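Local coordinates for protein xyloglucanase (Paenibacillus pabuli, PDB 2JEP) that hydrolyses the plant cell-wall polysaccharide xyloglucan as a family 5 glycoside hydrolase, probably cutting within its beta-1,4-glucan backbone, at residues 90-95 with 106-111; 133-138 with 179-184; 335-340 with 381-386. All blocks are in the same frame, centred on the assembly; numbering follows the deposited sequence. Where two conformers were deposited one is given.

Contact 1. Residues 90-95 with 106-111; sequences VSYLNN and AAWLNR
Where the loop after the second strand of the TIM barrel packs on helix 106-120, Trp108 from the first turn of the helix plugs into the bend formed by Val90, Ser91, Tyr92 and Asn95. Its CG lies anti to the backbone N (chi1 -176°), which sends the indole out from the helix into the loop. There Trp108 NE1 donates to Ser91 O over 2.9 Å, bent at the hydrogen (132°) but in the plane of the carbonyl. The same indole edge is turned to the face of Tyr92 in an offset edge-to-face pair, the planes 79° apart and Trp108 NE1 3.7 Å from Tyr92 CD1. Val90 CG1 packs 4.1 Å from Trp108 CZ2, while Leu109 CD2 reaches the edge of the Tyr92 ring at CE1, 4.3 Å away. Asn95, modelled in two conformers, sets ND2 over one indole face in one of them, and this placement is less certain. Pro60 of strand 59-60 also touches the indole. A leucine in place of Trp108 would probably leave Ser91 O without this donor and open a gap beside Tyr92. The indole thus spends its one N-H on the carbonyl of a buried residue and rests its rings mainly on Val90 and the Tyr92 ring, pinning the loop to its helix.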
loop_
_atom_site.group_PDB
_atom_site.type_symbol
_atom_site.label_atom_id
_atom_site.label_comp_id
_atom_site.label_asym_id
_atom_site.label_seq_id
_atom_site.Cartn_x
_atom_site.Cartn_y
_atom_site.Cartn_z
ATOM N N VAL A 90 7.147 1.561 -5.387
ATOM C CA VAL A 90 8.368 1.513 -6.184
ATOM C C VAL A 90 8.231 0.432 -7.241
ATOM O O VAL A 90 7.912 -0.717 -6.922
ATOM C CB VAL A 90 9.620 1.212 -5.333
ATOM C CG1 VAL A 90 10.885 1.285 -6.210
ATOM C CG2 VAL A 90 9.746 2.174 -4.163
ATOM N N SER A 91 8.468 0.801 -8.501
ATOM C CA SER A 91 8.567 -0.188 -9.576
ATOM C C SER A 91 10.010 -0.396 -9.973
ATOM O O SER A 91 10.845 0.483 -9.788
ATOM C CB SER A 91 7.771 0.284 -10.805
ATOM O OG SER A 91 6.389 0.267 -10.530
ATOM N N TYR A 92 10.293 -1.572 -10.529
ATOM C CA TYR A 92 11.669 -1.924 -10.905
ATOM C C TYR A 92 11.744 -2.208 -12.396
ATOM O O TYR A 92 12.489 -1.530 -13.113
ATOM C CB TYR A 92 12.149 -3.080 -10.011
ATOM C CG TYR A 92 12.409 -2.613 -8.596
ATOM C CD1 TYR A 92 13.637 -2.106 -8.223
ATOM C CD2 TYR A 92 11.392 -2.607 -7.636
ATOM C CE1 TYR A 92 13.880 -1.634 -6.951
ATOM C CE2 TYR A 92 11.614 -2.119 -6.359
ATOM C CZ TYR A 92 12.868 -1.643 -6.009
ATOM O OH TYR A 92 13.140 -1.165 -4.734
ATOM N N LEU A 93 10.973 -3.190 -12.856
ATOM C CA LEU A 93 10.713 -3.402 -14.282
ATOM C C LEU A 93 12.052 -3.516 -15.054
ATOM O O LEU A 93 12.912 -4.320 -14.669
ATOM C CB LEU A 93 9.752 -2.340 -14.821
ATOM C CG LEU A 93 8.378 -2.272 -14.145
ATOM C CD1 LEU A 93 7.619 -1.012 -14.560
ATOM C CD2 LEU A 93 7.580 -3.499 -14.465
ATOM N N ASN A 94 12.252 -2.711 -16.104
ATOM C CA ASN A 94 13.428 -2.951 -16.924
ATOM C C ASN A 94 14.724 -2.408 -16.266
ATOM O O ASN A 94 15.809 -2.591 -16.832
ATOM C CB ASN A 94 13.207 -2.477 -18.386
ATOM C CG ASN A 94 12.102 -3.275 -19.158
ATOM O OD1 ASN A 94 11.725 -4.405 -18.801
ATOM N ND2 ASN A 94 11.616 -2.683 -20.251
ATOM N N ASN A 95 14.629 -1.815 -15.078
ATOM C CA ASN A 95 15.816 -1.535 -14.284
ATOM C C ASN A 95 16.390 -2.771 -13.598
ATOM O O ASN A 95 17.402 -2.660 -12.918
ATOM C CB ASN A 95 15.570 -0.423 -13.265
ATOM C CG ASN A 95 15.394 0.919 -13.918
ATOM O OD1 ASN A 95 15.580 1.067 -15.131
ATOM N ND2 ASN A 95 15.097 1.929 -13.103
ATOM N N ALA A 106 22.026 0.597 -10.335
ATOM C CA ALA A 106 22.532 1.183 -9.098
ATOM C C ALA A 106 21.967 2.587 -8.860
ATOM O O ALA A 106 21.637 2.945 -7.747
ATOM C CB ALA A 106 24.079 1.208 -9.094
ATOM N N ALA A 107 21.840 3.380 -9.929
ATOM C CA ALA A 107 21.303 4.729 -9.806
ATOM C C ALA A 107 19.863 4.707 -9.323
ATOM O O ALA A 107 19.439 5.610 -8.609
ATOM C CB ALA A 107 21.425 5.477 -11.146
ATOM N N TRP A 108 19.111 3.691 -9.733
ATOM C CA TRP A 108 17.729 3.563 -9.297
ATOM C C TRP A 108 17.662 3.245 -7.795
ATOM O O TRP A 108 16.934 3.891 -7.046
ATOM C CB TRP A 108 17.008 2.515 -10.146
ATOM C CG TRP A 108 15.549 2.344 -9.867
ATOM C CD1 TRP A 108 14.906 1.163 -9.610
ATOM C CD2 TRP A 108 14.537 3.361 -9.870
ATOM N NE1 TRP A 108 13.550 1.396 -9.446
ATOM C CE2 TRP A 108 13.298 2.730 -9.604
ATOM C CE3 TRP A 108 14.555 4.738 -10.083
ATOM C CZ2 TRP A 108 12.091 3.431 -9.535
ATOM C CZ3 TRP A 108 13.360 5.436 -10.022
ATOM C CH2 TRP A 108 12.143 4.789 -9.738
ATOM N N LEU A 109 18.424 2.260 -7.337
ATOM C CA LEU A 109 18.493 1.993 -5.915
ATOM C C LEU A 109 18.957 3.211 -5.125
ATOM O O LEU A 109 18.434 3.466 -4.038
ATOM C CB LEU A 109 19.388 0.798 -5.617
ATOM C CG LEU A 109 18.850 -0.596 -5.880
ATOM C CD1 LEU A 109 19.981 -1.595 -5.635
ATOM C CD2 LEU A 109 17.618 -0.854 -5.022
ATOM N N ASN A 110 19.909 3.971 -5.651
ATOM C CA ASN A 110 20.355 5.178 -4.945
ATOM C C ASN A 110 19.269 6.232 -4.857
ATOM O O ASN A 110 19.152 6.931 -3.855
ATOM C CB ASN A 110 21.605 5.765 -5.603
ATOM C CG ASN A 110 22.828 4.944 -5.331
ATOM O OD1 ASN A 110 22.913 4.287 -4.292
ATOM N ND2 ASN A 110 23.801 5.007 -6.242
ATOM N N ARG A 111 18.460 6.328 -5.907
ATOM C CA ARG A 111 17.343 7.277 -5.878
ATOM C C ARG A 111 16.264 6.852 -4.882
ATOM O O ARG A 111 15.727 7.676 -4.129
ATOM C CB ARG A 111 16.734 7.467 -7.263
ATOM C CG ARG A 111 15.552 8.421 -7.309
ATOM C CD ARG A 111 15.941 9.836 -6.839
ATOM N NE ARG A 111 14.736 10.665 -6.771
ATOM C CZ ARG A 111 14.582 11.703 -5.960
ATOM N NH1 ARG A 111 15.565 12.119 -5.175
ATOM N NH2 ARG A 111 13.406 12.314 -5.895
#

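Contact 2. Residues 133-138 with 179-184; sequences DGYNSV and SMNEVF
Tyr135 and Glu182 supply the direct polar bond between the two loops: Tyr135 OH donates to Glu182 OE1 over 2.7 Å. OE1 lies in the plane of the phenol ring, yet the hydroxyl meets it from above the carboxylate, 55° out of that plane; ring and carboxylate stand almost perpendicular. The extended Glu182 chain (chi2 177°) carries OE1 to this position, and OE2 bonds His264. Asn181 ND2 also comes within 3.0 Å of Tyr135 OH, but at an angle too poor for a hydrogen bond; the other end of that amide, OD1, accepts from Arg87. A second kind of link runs through water 1, which lies 2.7 Å from Gly134 O and 2.8 Å from Glu182 O and accepts from Phe184 N at 3.0 Å. More acceptors surround this water than it has protons, so its two donations are probably shared. Van der Waals packing completes the contact. Gly134 and Val183 approach to 5.6 Å between their CA atoms, a spacing at which a beta carbon on Gly134 would crowd Val183 CG2. Glu182 also touches Glu323 at the end of the seventh strand. An Asn-Glu pair just beyond the fourth strand and a glutamate ending the seventh are typical of clan GH-A, to which family 5 belongs; Tyr135 thus bonds Glu182, consistent with the family's acid/base, at the C-terminal mouth of the barrel.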
loop_
_atom_site.group_PDB
_atom_site.type_symbol
_atom_site.label_atom_id
_atom_site.label_comp_id
_atom_site.label_asym_id
_atom_site.label_seq_id
_atom_site.Cartn_x
_atom_site.Cartn_y
_atom_site.Cartn_z
ATOM N N ASP A 133 5.498 -4.083 -11.038
ATOM C CA ASP A 133 6.023 -5.324 -11.539
ATOM C C ASP A 133 5.056 -6.491 -11.417
ATOM O O ASP A 133 5.198 -7.469 -12.138
ATOM C CB ASP A 133 7.297 -5.696 -10.786
ATOM C CG ASP A 133 8.371 -4.630 -10.861
ATOM O OD1 ASP A 133 8.114 -3.480 -10.438
ATOM O OD2 ASP A 133 9.492 -4.947 -11.355
ATOM N N GLY A 134 4.107 -6.416 -10.493
ATOM C CA GLY A 134 3.169 -7.508 -10.280
ATOM C C GLY A 134 1.915 -7.509 -11.117
ATOM O O GLY A 134 1.107 -8.433 -10.988
ATOM N N TYR A 135 1.763 -6.510 -11.995
ATOM C CA TYR A 135 0.572 -6.409 -12.832
ATOM C C TYR A 135 0.746 -6.971 -14.240
ATOM O O TYR A 135 1.671 -6.608 -14.961
ATOM C CB TYR A 135 0.178 -4.971 -12.999
ATOM C CG TYR A 135 -0.397 -4.252 -11.781
ATOM C CD1 TYR A 135 -1.599 -4.644 -11.227
ATOM C CD2 TYR A 135 0.230 -3.124 -11.278
ATOM C CE1 TYR A 135 -2.155 -3.956 -10.152
ATOM C CE2 TYR A 135 -0.309 -2.417 -10.227
ATOM C CZ TYR A 135 -1.506 -2.825 -9.667
ATOM O OH TYR A 135 -2.037 -2.087 -8.625
ATOM N N ASN A 136 -0.215 -7.798 -14.648
ATOM C CA ASN A 136 -0.316 -8.247 -16.038
ATOM C C ASN A 136 -0.437 -7.074 -17.004
ATOM O O ASN A 136 0.115 -7.127 -18.097
ATOM C CB ASN A 136 -1.520 -9.189 -16.219
ATOM C CG ASN A 136 -1.252 -10.583 -15.724
ATOM O OD1 ASN A 136 -1.569 -10.926 -14.557
ATOM N ND2 ASN A 136 -0.665 -11.391 -16.557
ATOM N N SER A 137 -1.136 -6.026 -16.591
ATOM C CA SER A 137 -1.443 -4.909 -17.476
ATOM C C SER A 137 -0.331 -3.881 -17.619
ATOM O O SER A 137 -0.448 -2.950 -18.419
ATOM C CB SER A 137 -2.715 -4.214 -16.993
ATOM O OG SER A 137 -2.510 -3.659 -15.710
ATOM N N VAL A 138 0.742 -4.001 -16.849
ATOM C CA VAL A 138 1.873 -3.050 -16.927
ATOM C C VAL A 138 2.905 -3.572 -17.913
ATOM O O VAL A 138 3.270 -4.743 -17.873
ATOM C CB VAL A 138 2.497 -2.848 -15.533
ATOM C CG1 VAL A 138 3.900 -2.235 -15.601
ATOM C CG2 VAL A 138 1.554 -2.005 -14.671
ATOM N N SER A 179 6.036 -6.922 0.426
ATOM C CA SER A 179 6.515 -7.904 -0.538
ATOM C C SER A 179 6.179 -7.598 -1.982
ATOM O O SER A 179 6.961 -7.885 -2.890
ATOM C CB SER A 179 5.944 -9.256 -0.183
ATOM O OG SER A 179 4.523 -9.243 -0.215
ATOM N N MET A 180 4.987 -7.036 -2.166
ATOM C CA MET A 180 4.444 -6.756 -3.492
ATOM C C MET A 180 3.163 -5.978 -3.250
ATOM O O MET A 180 2.827 -5.691 -2.096
ATOM C CB MET A 180 4.229 -8.065 -4.275
ATOM C CG MET A 180 3.352 -9.054 -3.556
ATOM S SD MET A 180 3.697 -10.774 -4.035
ATOM C CE MET A 180 2.470 -11.646 -3.082
ATOM N N ASN A 181 2.501 -5.586 -4.331
ATOM C CA ASN A 181 1.374 -4.675 -4.236
ATOM C C ASN A 181 0.054 -5.421 -4.402
ATOM O O ASN A 181 -0.381 -6.101 -3.457
ATOM C CB ASN A 181 1.585 -3.500 -5.219
ATOM C CG ASN A 181 0.451 -2.507 -5.213
ATOM O OD1 ASN A 181 -0.012 -2.131 -4.133
ATOM N ND2 ASN A 181 -0.003 -2.084 -6.401
ATOM N N GLU A 182 -0.558 -5.314 -5.575
ATOM C CA GLU A 182 -1.843 -5.938 -5.889
ATOM C C GLU A 182 -1.587 -7.021 -6.925
ATOM O O GLU A 182 -1.338 -6.736 -8.098
ATOM C CB GLU A 182 -2.824 -4.907 -6.451
ATOM C CG GLU A 182 -3.147 -3.815 -5.461
ATOM C CD GLU A 182 -4.062 -2.722 -6.007
ATOM O OE1 GLU A 182 -4.256 -2.631 -7.249
ATOM O OE2 GLU A 182 -4.585 -1.931 -5.173
ATOM N N VAL A 183 -1.568 -8.258 -6.440
ATOM C CA VAL A 183 -1.091 -9.422 -7.207
ATOM C C VAL A 183 -2.255 -10.377 -7.426
ATOM O O VAL A 183 -2.877 -10.877 -6.486
ATOM C CB VAL A 183 0.104 -10.060 -6.470
ATOM C CG1 VAL A 183 0.496 -11.429 -7.018
ATOM C CG2 VAL A 183 1.307 -9.092 -6.546
ATOM N N PHE A 184 -2.590 -10.559 -8.703
ATOM C CA PHE A 184 -3.631 -11.457 -9.145
ATOM C C PHE A 184 -3.433 -11.711 -10.641
ATOM O O PHE A 184 -2.388 -11.339 -11.191
ATOM C CB PHE A 184 -5.059 -10.954 -8.791
ATOM C CG PHE A 184 -5.586 -9.779 -9.603
ATOM C CD1 PHE A 184 -4.822 -8.662 -9.927
ATOM C CD2 PHE A 184 -6.938 -9.775 -9.944
ATOM C CE1 PHE A 184 -5.402 -7.590 -10.659
ATOM C CE2 PHE A 184 -7.498 -8.711 -10.635
ATOM C CZ PHE A 184 -6.725 -7.630 -10.998
HETATM O O HOH W 1 -1.476 -8.326 -10.386
#

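Contact 3. Residues 335-340 with 381-386; sequences SNNVYR and VTQQNI
Asn337 OD1 is gripped by two nitrogens of one side chain, Arg340 NE and Arg340 NH2, each 2.9 Å away. The oxygen lies within 1° of the guanidinium plane, and NE approaches nearly in line with the Asn337 carbonyl bond (172°). A bend at chi3 (-61°) turns the Arg340 chain so that this side of its head faces the asparagine one turn back. With OD1 so engaged, the Asn337 amide is held with ND2 directed at water 2, which accepts from it over 2.9 Å. The same water accepts from Gln383 NE2, also at 2.9 Å, and so bridges the two segments where no direct hydrogen bond does. Gln383, at the N-cap position of helix 384-393, brings NE2 to the guanidinium edge, 3.3 Å from Arg340 NH2; both are donors, and the amide stands nearly upright to the guanidinium. Ile386 approaches from another direction, laying CD1 over one guanidinium face, offset toward the rim and 3.7 Å from Arg340 NH2. That methyl also rests 3.8 Å from Arg340 CB, so it covers both the root and the head of the arginine. NH1 bonds Ser326 O, which fixes the far side of the group. The contact joins the helices that follow the seventh and eighth barrel strands, neighbours in the outer helical layer of a TIM barrel, close to their N-terminal ends.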
loop_
_atom_site.group_PDB
_atom_site.type_symbol
_atom_site.label_atom_id
_atom_site.label_comp_id
_atom_site.label_asym_id
_atom_site.label_seq_id
_atom_site.Cartn_x
_atom_site.Cartn_y
_atom_site.Cartn_z
ATOM N N SER A 335 -21.200 19.196 -4.306
ATOM C CA SER A 335 -21.084 18.767 -2.908
ATOM C C SER A 335 -20.150 17.579 -2.670
ATOM O O SER A 335 -20.019 17.129 -1.551
ATOM C CB SER A 335 -22.443 18.459 -2.321
ATOM O OG SER A 335 -23.035 17.269 -2.829
ATOM N N ASN A 336 -19.477 17.091 -3.707
ATOM C CA ASN A 336 -18.734 15.844 -3.575
ATOM C C ASN A 336 -17.711 15.837 -2.466
ATOM O O ASN A 336 -17.501 14.802 -1.833
ATOM C CB ASN A 336 -18.113 15.477 -4.918
ATOM C CG ASN A 336 -17.187 14.272 -4.852
ATOM O OD1 ASN A 336 -15.967 14.424 -5.032
ATOM N ND2 ASN A 336 -17.746 13.069 -4.650
ATOM N N ASN A 337 -17.034 16.956 -2.214
ATOM C CA ASN A 337 -15.988 16.927 -1.190
ATOM C C ASN A 337 -16.535 16.685 0.215
ATOM O O ASN A 337 -15.813 16.179 1.070
ATOM C CB ASN A 337 -15.110 18.175 -1.237
ATOM C CG ASN A 337 -14.025 18.096 -2.280
ATOM O OD1 ASN A 337 -13.541 17.020 -2.592
ATOM N ND2 ASN A 337 -13.658 19.235 -2.857
ATOM N N VAL A 338 -17.801 17.016 0.458
ATOM C CA VAL A 338 -18.408 16.654 1.727
ATOM C C VAL A 338 -18.303 15.153 1.932
ATOM O O VAL A 338 -17.981 14.678 3.029
ATOM C CB VAL A 338 -19.924 17.073 1.766
ATOM C CG1 VAL A 338 -20.618 16.579 3.023
ATOM C CG2 VAL A 338 -20.056 18.617 1.629
ATOM N N TYR A 339 -18.563 14.402 0.870
ATOM C CA TYR A 339 -18.561 12.937 0.950
ATOM C C TYR A 339 -17.187 12.312 0.897
ATOM O O TYR A 339 -16.962 11.280 1.516
ATOM C CB TYR A 339 -19.562 12.320 -0.073
ATOM C CG TYR A 339 -20.874 13.037 0.104
ATOM C CD1 TYR A 339 -21.567 12.916 1.303
ATOM C CD2 TYR A 339 -21.282 14.010 -0.794
ATOM C CE1 TYR A 339 -22.664 13.676 1.574
ATOM C CE2 TYR A 339 -22.409 14.777 -0.536
ATOM C CZ TYR A 339 -23.074 14.621 0.662
ATOM O OH TYR A 339 -24.172 15.400 0.990
ATOM N N ARG A 340 -16.265 12.938 0.164
ATOM C CA ARG A 340 -14.890 12.472 0.222
ATOM C C ARG A 340 -14.335 12.594 1.629
ATOM O O ARG A 340 -13.638 11.715 2.117
ATOM C CB ARG A 340 -14.024 13.212 -0.803
ATOM C CG ARG A 340 -14.514 12.990 -2.242
ATOM C CD ARG A 340 -13.394 13.050 -3.264
ATOM N NE ARG A 340 -12.751 14.348 -3.246
ATOM C CZ ARG A 340 -11.482 14.595 -3.612
ATOM N NH1 ARG A 340 -10.634 13.634 -3.990
ATOM N NH2 ARG A 340 -11.057 15.832 -3.582
ATOM N N VAL A 381 -1.398 22.759 0.622
ATOM C CA VAL A 381 -2.551 21.903 0.855
ATOM C C VAL A 381 -3.655 22.250 -0.119
ATOM O O VAL A 381 -3.974 23.420 -0.276
ATOM C CB VAL A 381 -3.083 22.107 2.297
ATOM C CG1 VAL A 381 -4.377 21.340 2.524
ATOM C CG2 VAL A 381 -2.006 21.704 3.337
ATOM N N THR A 382 -4.255 21.249 -0.754
ATOM C CA THR A 382 -5.395 21.479 -1.620
ATOM C C THR A 382 -6.722 20.918 -1.075
ATOM O O THR A 382 -7.791 21.283 -1.571
ATOM C CB THR A 382 -5.159 20.877 -3.011
ATOM O OG1 THR A 382 -4.821 19.506 -2.832
ATOM C CG2 THR A 382 -4.048 21.632 -3.757
ATOM N N GLN A 383 -6.659 20.051 -0.067
ATOM C CA GLN A 383 -7.857 19.429 0.510
ATOM C C GLN A 383 -7.787 19.418 2.031
ATOM O O GLN A 383 -7.712 18.382 2.666
ATOM C CB GLN A 383 -8.020 18.010 -0.039
ATOM C CG GLN A 383 -8.150 17.932 -1.547
ATOM C CD GLN A 383 -9.448 18.500 -2.095
ATOM O OE1 GLN A 383 -10.421 18.711 -1.359
ATOM N NE2 GLN A 383 -9.467 18.747 -3.406
ATOM N N GLN A 384 -7.811 20.606 2.619
ATOM C CA GLN A 384 -7.713 20.726 4.076
ATOM C C GLN A 384 -8.821 19.957 4.776
ATOM O O GLN A 384 -8.599 19.352 5.826
ATOM C CB GLN A 384 -7.803 22.205 4.500
ATOM C CG GLN A 384 -7.547 22.422 5.957
ATOM C CD GLN A 384 -6.134 22.127 6.303
ATOM O OE1 GLN A 384 -5.230 22.756 5.736
ATOM N NE2 GLN A 384 -5.889 21.147 7.216
ATOM N N ASN A 385 -10.030 20.012 4.228
ATOM C CA ASN A 385 -11.131 19.391 4.926
ATOM C C ASN A 385 -11.016 17.857 4.922
ATOM O O ASN A 385 -11.391 17.218 5.896
ATOM C CB ASN A 385 -12.493 19.849 4.371
ATOM C CG ASN A 385 -12.943 21.208 4.915
ATOM O OD1 ASN A 385 -12.392 21.737 5.876
ATOM N ND2 ASN A 385 -13.991 21.753 4.310
ATOM N N ILE A 386 -10.461 17.272 3.851
ATOM C CA ILE A 386 -10.239 15.820 3.851
ATOM C C ILE A 386 -9.112 15.469 4.838
ATOM O O ILE A 386 -9.204 14.488 5.572
ATOM C CB ILE A 386 -9.939 15.265 2.426
ATOM C CG1 ILE A 386 -11.166 15.437 1.525
ATOM C CG2 ILE A 386 -9.476 13.794 2.488
ATOM C CD1 ILE A 386 -10.911 15.144 0.072
HETATM O O HOH W 2 -11.777 19.387 -5.039
#

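Along the chain the three contacts follow one another without nesting or crossing. Contact 1 closes a short loop of ten residues between the second barrel strand and its helix. Contact 2 spans forty residues, including helix 150-167 and strand 175-178, and brings together the loops after the third and fourth strands. These two meet directly: the Asp133 carboxylate probably accepts from the backbone N atoms of Tyr92 and Leu93, so three consecutive strand-to-helix loops are tied in a row. Contact 3 also spans forty residues, including strand 357-362, and joins the last two helices. It stands apart, its nearest atoms about 17 Å from contact 2 and 19 Å from contact 1.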